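PDB 2Q01: uronate isomerase, which catalyses the interconversion of D-glucuronate with D-fructuronate, and of D-galacturonate with D-tagaturonate, in pentose and glucuronate metabolism. Local coordinates for residues R26-L31 with M449-A454; A407-T412 with S437-R442. One frame throughout, in Å; residues are numbered along the deposited sequence.

The two contacts lie about 11 Å apart, centre to centre, on the same side of the chain's centre, and meet along helix 425-445. Interaction 1 closes a very long loop, joining helix 19-30 near the start of the chain to the beginning of helix 451-469 near its end. Interaction 2 is nested inside that loop and joins the turn after helix 393-407 to the C-terminal half of helix 425-445. Leu440 ties them together, since its CB lies 3.7 Å from CD1 of Leu28. Early and late parts of the metallo-dependent hydrolase chain are thus packed side by side, and both contacts also touch the second subunit.

Interaction 1 of 2, residues R26-L31 with M449-A454; sequences RGLYAL and MDLVEA
Leu28 projects from helix 19-30 toward the first turn of helix 451-469, and its forked end fits against Ala454 and Leu451. With CG beside the backbone N and anti to the carbonyl carbon (chi1 -67°), the side chain carries both methyl groups across to the other helix. CD2 does most of the touching: it lies 3.7 Å from the carbonyl carbon of Ala454. This CD2 of Leu28 is also 3.9 Å from CB of Ala454, which CD1 approaches a little less closely. The single methyl of Ala454 is therefore met by both prongs of the leucine. Its small size suits the place, for it lets Leu28 come up against the helix backbone as well. Leu451 takes part differently. Its CB does not point at the partner helix, but the end of the side chain swings nearer, and CD2 touches CD2 of Leu28 methyl to methyl, 4.1 Å apart.

Asp450 occupies the N-cap position of helix 451-469 without a capping bond from its own side chain. Instead its backbone N donates to OE2 of Glu453 at 3.0 Å, meeting that oxygen from above the carboxylate plane. Both acidic groups also form salt bridges with Arg5 of the second subunit. Elsewhere on helix 19-30, the hydroxyl of Tyr29 is hydrogen-bonded to Asp430 of helix 425-445.

This is apolar helix-helix packing that joins the N-terminal helix 19-30 to the C-terminal helix 451-469. No hydrogen bond or salt bridge links the two segments. Cohesion rests on van der Waals contact and the burial of Leu28 and Ala454, so shape rather than direction sets the fit; the charged groups at the start of helix 451-469 serve the subunit interface instead.

Interaction 2 of 2, residues A407-T412 with S437-R442; sequences AGFYNT and SAFLAR. With K (potassium ion), chain E.
Phe409 and Phe439 meet edge to edge: CZ of Phe409 lies 3.7 Å from CE2 of Phe439, each atom near the plane of the other ring, so neither aromatic face is used in this pair. The ring planes are inclined by about 57°, giving neither a parallel stack nor a T-shaped pair. CD1 of Leu440 approaches CZ of Phe409 obliquely, at 3.7 Å, and the two side chains run past each other in opposite directions. A third ring, that of Tyr410, has CB of Phe409 over one face, 4.2 Å above the plane and displaced toward the rim.

Phe409 points at the helix with CG anti to its carbonyl carbon (chi1 -71°), and a long, flat phenylalanine suits a place where the nearest CA atoms, those of Phe409 and Leu440, are 10.9 Å apart. Its backbone opens a type I beta turn ending at Thr412. Both the backbone N and OG1 of Thr412 bond to Phe409 O from the same face of its plane, the hydroxyl at 2.7 Å, which should hold the turn firmly. Gly408, with positive phi, leaves the preceding helix, a conformation glycine adopts easily. Asn411 has two roles: ND2 donates to Ala407 O at 2.6 Å, in the carbonyl plane on a lone pair, while OD1 binds the potassium ion at 2.7 Å. Carbonyl oxygens of Ala375, Tyr378 and Leu381, a water and Ser75 O of the second subunit complete the site, placing the ion between subunits.

Helix 393-407 packs on both phenylalanines through Arg400 and Thr404, and Leu457 of helix 451-469 touches Phe409. Asn411 is joined by a backbone hydrogen bond to Leu383 in strand 381-383, one of the parallel strands, consistent with the TIM-barrel fold of the family.

Interaction 1 of 2, residues R26-L31 with M449-A454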
ATOM      1  N   ARG B  26      -2.051  25.006 -13.354  1.00 38.45           N
ATOM      2  CA  ARG B  26      -2.868  25.741 -14.322  1.00 30.18           C
ATOM      3  C   ARG B  26      -2.105  26.049 -15.610  1.00 31.38           C
ATOM      4  O   ARG B  26      -2.648  25.913 -16.712  1.00 41.90           O
ATOM      5  CB  ARG B  26      -3.370  27.037 -13.675  1.00 31.76           C
ATOM      6  CG  ARG B  26      -4.355  27.828 -14.501  1.00 44.47           C
ATOM      7  CD  ARG B  26      -4.613  29.199 -13.906  1.00 52.64           C
ATOM      8  NE  ARG B  26      -5.373  29.139 -12.657  1.00 45.53           N
ATOM      9  CZ  ARG B  26      -4.918  29.533 -11.471  1.00 39.38           C
ATOM     10  NH1 ARG B  26      -5.700  29.445 -10.402  1.00 36.16           N
ATOM     11  NH2 ARG B  26      -3.689  30.023 -11.345  1.00 46.20           N
ATOM     12  N   GLY B  27      -0.845  26.448 -15.460  1.00 35.34           N
ATOM     13  CA  GLY B  27       0.020  26.771 -16.590  1.00 30.05           C
ATOM     14  C   GLY B  27       0.413  25.576 -17.434  1.00 38.88           C
ATOM     15  O   GLY B  27       0.490  25.676 -18.661  1.00 53.75           O
ATOM     16  N   LEU B  28       0.666  24.445 -16.775  1.00 38.31           N
ATOM     17  CA  LEU B  28       1.047  23.212 -17.464  1.00 28.56           C
ATOM     18  C   LEU B  28      -0.141  22.604 -18.193  1.00 27.75           C
ATOM     19  O   LEU B  28       0.006  22.047 -19.283  1.00 42.84           O
ATOM     20  CB  LEU B  28       1.643  22.198 -16.482  1.00 22.47           C
ATOM     21  CG  LEU B  28       2.991  22.542 -15.842  1.00 24.95           C
ATOM     22  CD1 LEU B  28       3.291  21.597 -14.719  1.00 30.49           C
ATOM     23  CD2 LEU B  28       4.126  22.532 -16.850  1.00 23.07           C
ATOM     24  N   TYR B  29      -1.312  22.716 -17.577  1.00 30.19           N
ATOM     25  CA  TYR B  29      -2.559  22.213 -18.135  1.00 28.44           C
ATOM     26  C   TYR B  29      -2.998  22.966 -19.379  1.00 40.31           C
ATOM     27  O   TYR B  29      -3.471  22.350 -20.330  1.00 48.39           O
ATOM     28  CB  TYR B  29      -3.650  22.239 -17.061  1.00 37.93           C
ATOM     29  CG  TYR B  29      -5.051  21.955 -17.554  1.00 33.92           C
ATOM     30  CD1 TYR B  29      -5.413  20.685 -18.015  1.00 32.04           C
ATOM     31  CD2 TYR B  29      -6.022  22.954 -17.541  1.00 33.20           C
ATOM     32  CE1 TYR B  29      -6.703  20.426 -18.462  1.00 28.63           C
ATOM     33  CE2 TYR B  29      -7.308  22.705 -17.984  1.00 37.65           C
ATOM     34  CZ  TYR B  29      -7.643  21.440 -18.433  1.00 43.48           C
ATOM     35  OH  TYR B  29      -8.919  21.204 -18.870  1.00 56.54           O
ATOM     36  N   ALA B  30      -2.821  24.290 -19.370  1.00 49.95           N
ATOM     37  CA  ALA B  30      -3.106  25.155 -20.526  1.00 40.62           C
ATOM     38  C   ALA B  30      -2.299  24.761 -21.769  1.00 35.56           C
ATOM     39  O   ALA B  30      -2.758  24.914 -22.899  1.00 42.85           O
ATOM     40  CB  ALA B  30      -2.840  26.606 -20.165  1.00 41.35           C
ATOM     41  N   LEU B  31      -1.109  24.221 -21.531  1.00 37.72           N
ATOM     42  CA  LEU B  31      -0.191  23.760 -22.561  1.00 41.52           C
ATOM     43  C   LEU B  31      -0.668  22.476 -23.230  1.00 40.78           C
ATOM     44  O   LEU B  31      -0.108  22.049 -24.238  1.00 53.60           O
ATOM     45  CB  LEU B  31       1.162  23.480 -21.905  1.00 30.60           C
ATOM     46  CG  LEU B  31       2.428  24.173 -22.381  1.00 46.11           C
ATOM     47  CD1 LEU B  31       2.389  25.649 -22.024  1.00 47.32           C
ATOM     48  CD2 LEU B  31       3.599  23.502 -21.711  1.00 52.25           C
ATOM     49  N   MET B 449      11.981  19.353  -9.753  1.00 35.21           N
ATOM     50  CA  MET B 449      12.167  19.478 -11.185  1.00 37.20           C
ATOM     51  C   MET B 449      12.061  20.940 -11.619  1.00 37.68           C
ATOM     52  O   MET B 449      11.390  21.753 -10.977  1.00 49.12           O
ATOM     53  CB  MET B 449      11.200  18.548 -11.941  1.00 35.49           C
ATOM     54  CG  MET B 449      10.042  19.164 -12.686  1.00 39.96           C
ATOM     55  SD  MET B 449       9.015  17.906 -13.477  1.00 33.56           S
ATOM     56  CE  MET B 449      10.113  16.490 -13.506  1.00 53.12           C
ATOM     57  N   ASP B 450      12.761  21.269 -12.698  1.00 40.35           N
ATOM     58  CA  ASP B 450      12.718  22.600 -13.267  1.00 36.90           C
ATOM     59  C   ASP B 450      11.464  22.746 -14.114  1.00 41.82           C
ATOM     60  O   ASP B 450      10.971  21.765 -14.667  1.00 47.99           O
ATOM     61  CB  ASP B 450      13.975  22.849 -14.102  1.00 38.94           C
ATOM     62  CG  ASP B 450      15.234  22.989 -13.246  1.00 56.65           C
ATOM     63  OD1 ASP B 450      15.124  23.390 -12.064  1.00 76.95           O
ATOM     64  OD2 ASP B 450      16.341  22.712 -13.755  1.00 59.57           O
ATOM     65  N   LEU B 451      10.950  23.968 -14.214  1.00 43.24           N
ATOM     66  CA  LEU B 451       9.745  24.226 -14.996  1.00 42.75           C
ATOM     67  C   LEU B 451       9.917  23.770 -16.442  1.00 39.99           C
ATOM     68  O   LEU B 451       9.015  23.173 -17.028  1.00 45.02           O
ATOM     69  CB  LEU B 451       9.389  25.714 -14.953  1.00 48.10           C
ATOM     70  CG  LEU B 451       7.926  26.052 -14.656  1.00 34.98           C
ATOM     71  CD1 LEU B 451       7.657  27.530 -14.891  1.00 47.45           C
ATOM     72  CD2 LEU B 451       6.994  25.192 -15.498  1.00 40.72           C
ATOM     73  N   VAL B 452      11.084  24.057 -17.009  1.00 41.84           N
ATOM     74  CA  VAL B 452      11.385  23.700 -18.395  1.00 44.39           C
ATOM     75  C   VAL B 452      11.142  22.204 -18.647  1.00 45.14           C
ATOM     76  O   VAL B 452      10.563  21.829 -19.671  1.00 55.79           O
ATOM     77  CB  VAL B 452      12.831  24.148 -18.780  1.00 46.12           C
ATOM     78  CG1 VAL B 452      13.432  23.304 -19.906  1.00 68.17           C
ATOM     79  CG2 VAL B 452      12.837  25.621 -19.173  1.00 67.81           C
ATOM     80  N   GLU B 453      11.554  21.372 -17.690  1.00 43.41           N
ATOM     81  CA  GLU B 453      11.353  19.923 -17.748  1.00 40.18           C
ATOM     82  C   GLU B 453       9.874  19.543 -17.664  1.00 42.75           C
ATOM     83  O   GLU B 453       9.415  18.675 -18.406  1.00 53.18           O
ATOM     84  CB  GLU B 453      12.134  19.223 -16.635  1.00 38.39           C
ATOM     85  CG  GLU B 453      13.638  19.471 -16.656  1.00 40.61           C
ATOM     86  CD  GLU B 453      14.347  18.923 -15.431  1.00 42.08           C
ATOM     87  OE1 GLU B 453      15.525  18.518 -15.555  1.00 52.30           O
ATOM     88  OE2 GLU B 453      13.735  18.898 -14.341  1.00 43.84           O
ATOM     89  N   ALA B 454       9.138  20.202 -16.772  1.00 42.73           N
ATOM     90  CA  ALA B 454       7.701  19.952 -16.597  1.00 39.21           C
ATOM     91  C   ALA B 454       6.860  20.303 -17.821  1.00 37.74           C
ATOM     92  O   ALA B 454       5.913  19.586 -18.155  1.00 48.22           O
ATOM     93  CB  ALA B 454       7.186  20.685 -15.394  1.00 25.74           C
TER

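Interaction 2 of 2, residues A407-T412 with S437-R442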
ATOM      1  N   ALA B 407      10.896   3.919 -12.281  1.00 30.42           N
ATOM      2  CA  ALA B 407      10.651   3.778 -13.714  1.00 33.73           C
ATOM      3  C   ALA B 407      10.909   5.065 -14.504  1.00 38.12           C
ATOM      4  O   ALA B 407      11.236   5.021 -15.688  1.00 48.73           O
ATOM      5  CB  ALA B 407       9.232   3.266 -13.965  1.00 25.59           C
ATOM      6  N   GLY B 408      10.770   6.213 -13.852  1.00 29.31           N
ATOM      7  CA  GLY B 408      10.819   7.485 -14.550  1.00 29.58           C
ATOM      8  C   GLY B 408       9.513   7.715 -15.268  1.00 34.85           C
ATOM      9  O   GLY B 408       8.525   7.024 -15.009  1.00 42.85           O
ATOM     10  N   PHE B 409       9.508   8.690 -16.171  1.00 33.74           N
ATOM     11  CA  PHE B 409       8.318   9.014 -16.950  1.00 31.37           C
ATOM     12  C   PHE B 409       8.310   8.314 -18.301  1.00 31.65           C
ATOM     13  O   PHE B 409       7.252   8.086 -18.886  1.00 35.61           O
ATOM     14  CB  PHE B 409       8.230  10.518 -17.180  1.00 33.82           C
ATOM     15  CG  PHE B 409       7.897  11.308 -15.947  1.00 34.93           C
ATOM     16  CD1 PHE B 409       6.580  11.420 -15.509  1.00 29.52           C
ATOM     17  CD2 PHE B 409       8.896  11.956 -15.235  1.00 37.10           C
ATOM     18  CE1 PHE B 409       6.267  12.161 -14.372  1.00 46.47           C
ATOM     19  CE2 PHE B 409       8.595  12.705 -14.103  1.00 30.31           C
ATOM     20  CZ  PHE B 409       7.279  12.806 -13.670  1.00 30.93           C
ATOM     21  N   TYR B 410       9.496   7.971 -18.788  1.00 24.68           N
ATOM     22  CA  TYR B 410       9.664   7.525 -20.164  1.00 26.22           C
ATOM     23  C   TYR B 410       9.512   6.016 -20.294  1.00 36.17           C
ATOM     24  O   TYR B 410       9.551   5.467 -21.398  1.00 43.85           O
ATOM     25  CB  TYR B 410      10.995   8.035 -20.713  1.00 25.35           C
ATOM     26  CG  TYR B 410      11.074   9.548 -20.706  1.00 30.93           C
ATOM     27  CD1 TYR B 410      11.663  10.231 -19.641  1.00 39.38           C
ATOM     28  CD2 TYR B 410      10.525  10.300 -21.743  1.00 38.11           C
ATOM     29  CE1 TYR B 410      11.717  11.614 -19.617  1.00 40.62           C
ATOM     30  CE2 TYR B 410      10.576  11.692 -21.726  1.00 40.48           C
ATOM     31  CZ  TYR B 410      11.173  12.337 -20.658  1.00 39.09           C
ATOM     32  OH  TYR B 410      11.234  13.709 -20.630  1.00 36.78           O
ATOM     33  N   ASN B 411       9.330   5.371 -19.141  1.00 37.27           N
ATOM     34  CA  ASN B 411       8.956   3.971 -19.032  1.00 31.41           C
ATOM     35  C   ASN B 411       7.456   3.805 -18.773  1.00 36.24           C
ATOM     36  O   ASN B 411       6.998   2.719 -18.410  1.00 41.87           O
ATOM     37  CB  ASN B 411       9.737   3.314 -17.897  1.00 29.15           C
ATOM     38  CG  ASN B 411      11.157   2.959 -18.293  1.00 36.07           C
ATOM     39  OD1 ASN B 411      11.389   2.405 -19.371  1.00 26.74           O
ATOM     40  ND2 ASN B 411      12.104   3.214 -17.409  1.00 28.66           N
ATOM     41  N   THR B 412       6.705   4.891 -18.933  1.00 32.00           N
ATOM     42  CA  THR B 412       5.244   4.857 -18.872  1.00 30.95           C
ATOM     43  C   THR B 412       4.671   5.184 -20.262  1.00 38.20           C
ATOM     44  O   THR B 412       5.411   5.595 -21.159  1.00 39.05           O
ATOM     45  CB  THR B 412       4.667   5.789 -17.760  1.00 36.39           C
ATOM     46  OG1 THR B 412       4.780   7.165 -18.153  1.00 39.33           O
ATOM     47  CG2 THR B 412       5.381   5.564 -16.410  1.00 10.28           C
ATOM     48  N   SER B 437      -0.847  17.436 -14.471  1.00 32.41           N
ATOM     49  CA  SER B 437      -0.445  18.826 -14.254  1.00 30.60           C
ATOM     50  C   SER B 437      -0.208  19.119 -12.780  1.00 33.75           C
ATOM     51  O   SER B 437       0.775  19.768 -12.442  1.00 46.16           O
ATOM     52  CB  SER B 437      -1.479  19.795 -14.814  1.00 24.90           C
ATOM     53  OG  SER B 437      -1.513  19.705 -16.221  1.00 38.28           O
ATOM     54  N   ALA B 438      -1.100  18.626 -11.919  1.00 28.84           N
ATOM     55  CA  ALA B 438      -0.976  18.773 -10.466  1.00 29.08           C
ATOM     56  C   ALA B 438       0.278  18.109  -9.899  1.00 32.82           C
ATOM     57  O   ALA B 438       0.943  18.671  -9.024  1.00 41.63           O
ATOM     58  CB  ALA B 438      -2.210  18.222  -9.781  1.00 28.70           C
ATOM     59  N   PHE B 439       0.594  16.915 -10.400  1.00 37.00           N
ATOM     60  CA  PHE B 439       1.747  16.159  -9.923  1.00 29.92           C
ATOM     61  C   PHE B 439       3.068  16.812 -10.310  1.00 27.90           C
ATOM     62  O   PHE B 439       3.957  16.964  -9.473  1.00 33.04           O
ATOM     63  CB  PHE B 439       1.699  14.707 -10.420  1.00 37.19           C
ATOM     64  CG  PHE B 439       2.928  13.917 -10.079  1.00 25.24           C
ATOM     65  CD1 PHE B 439       3.171  13.517  -8.763  1.00 28.72           C
ATOM     66  CD2 PHE B 439       3.853  13.577 -11.070  1.00 30.41           C
ATOM     67  CE1 PHE B 439       4.317  12.789  -8.435  1.00 25.13           C
ATOM     68  CE2 PHE B 439       4.999  12.848 -10.753  1.00 20.05           C
ATOM     69  CZ  PHE B 439       5.234  12.457  -9.432  1.00 23.75           C
ATOM     70  N   LEU B 440       3.187  17.178 -11.586  1.00 27.38           N
ATOM     71  CA  LEU B 440       4.331  17.929 -12.099  1.00 29.08           C
ATOM     72  C   LEU B 440       4.520  19.278 -11.397  1.00 34.95           C
ATOM     73  O   LEU B 440       5.651  19.674 -11.100  1.00 39.37           O
ATOM     74  CB  LEU B 440       4.179  18.142 -13.603  1.00 26.13           C
ATOM     75  CG  LEU B 440       4.884  17.241 -14.624  1.00 35.90           C
ATOM     76  CD1 LEU B 440       5.309  15.909 -14.050  1.00 34.04           C
ATOM     77  CD2 LEU B 440       3.998  17.045 -15.850  1.00 29.89           C
ATOM     78  N   ALA B 441       3.410  19.966 -11.127  1.00 34.09           N
ATOM     79  CA  ALA B 441       3.406  21.238 -10.390  1.00 32.69           C
ATOM     80  C   ALA B 441       3.974  21.123  -8.987  1.00 33.87           C
ATOM     81  O   ALA B 441       4.642  22.040  -8.515  1.00 46.46           O
ATOM     82  CB  ALA B 441       2.020  21.783 -10.311  1.00 33.54           C
ATOM     83  N   ARG B 442       3.708  19.998  -8.321  1.00 42.33           N
ATOM     84  CA  ARG B 442       4.262  19.749  -6.991  1.00 26.64           C
ATOM     85  C   ARG B 442       5.758  19.468  -7.064  1.00 38.33           C
ATOM     86  O   ARG B 442       6.494  19.787  -6.130  1.00 43.37           O
ATOM     87  CB  ARG B 442       3.548  18.593  -6.305  1.00 30.95           C
ATOM     88  CG  ARG B 442       3.333  18.820  -4.816  1.00 52.09           C
ATOM     89  CD  ARG B 442       3.878  17.680  -3.973  1.00 54.95           C
ATOM     90  NE  ARG B 442       3.271  16.391  -4.292  1.00 59.11           N
ATOM     91  CZ  ARG B 442       3.793  15.216  -3.950  1.00 65.23           C
ATOM     92  NH1 ARG B 442       4.939  15.163  -3.277  1.00 48.59           N
ATOM     93  NH2 ARG B 442       3.171  14.094  -4.283  1.00 65.32           N
TER
HETATM   94  K     K E 502      11.532  -0.222 -20.004  1.00 37.20           K
HETATM   95  O   HOH W   1      11.444   0.620 -22.480  1.00 41.36           O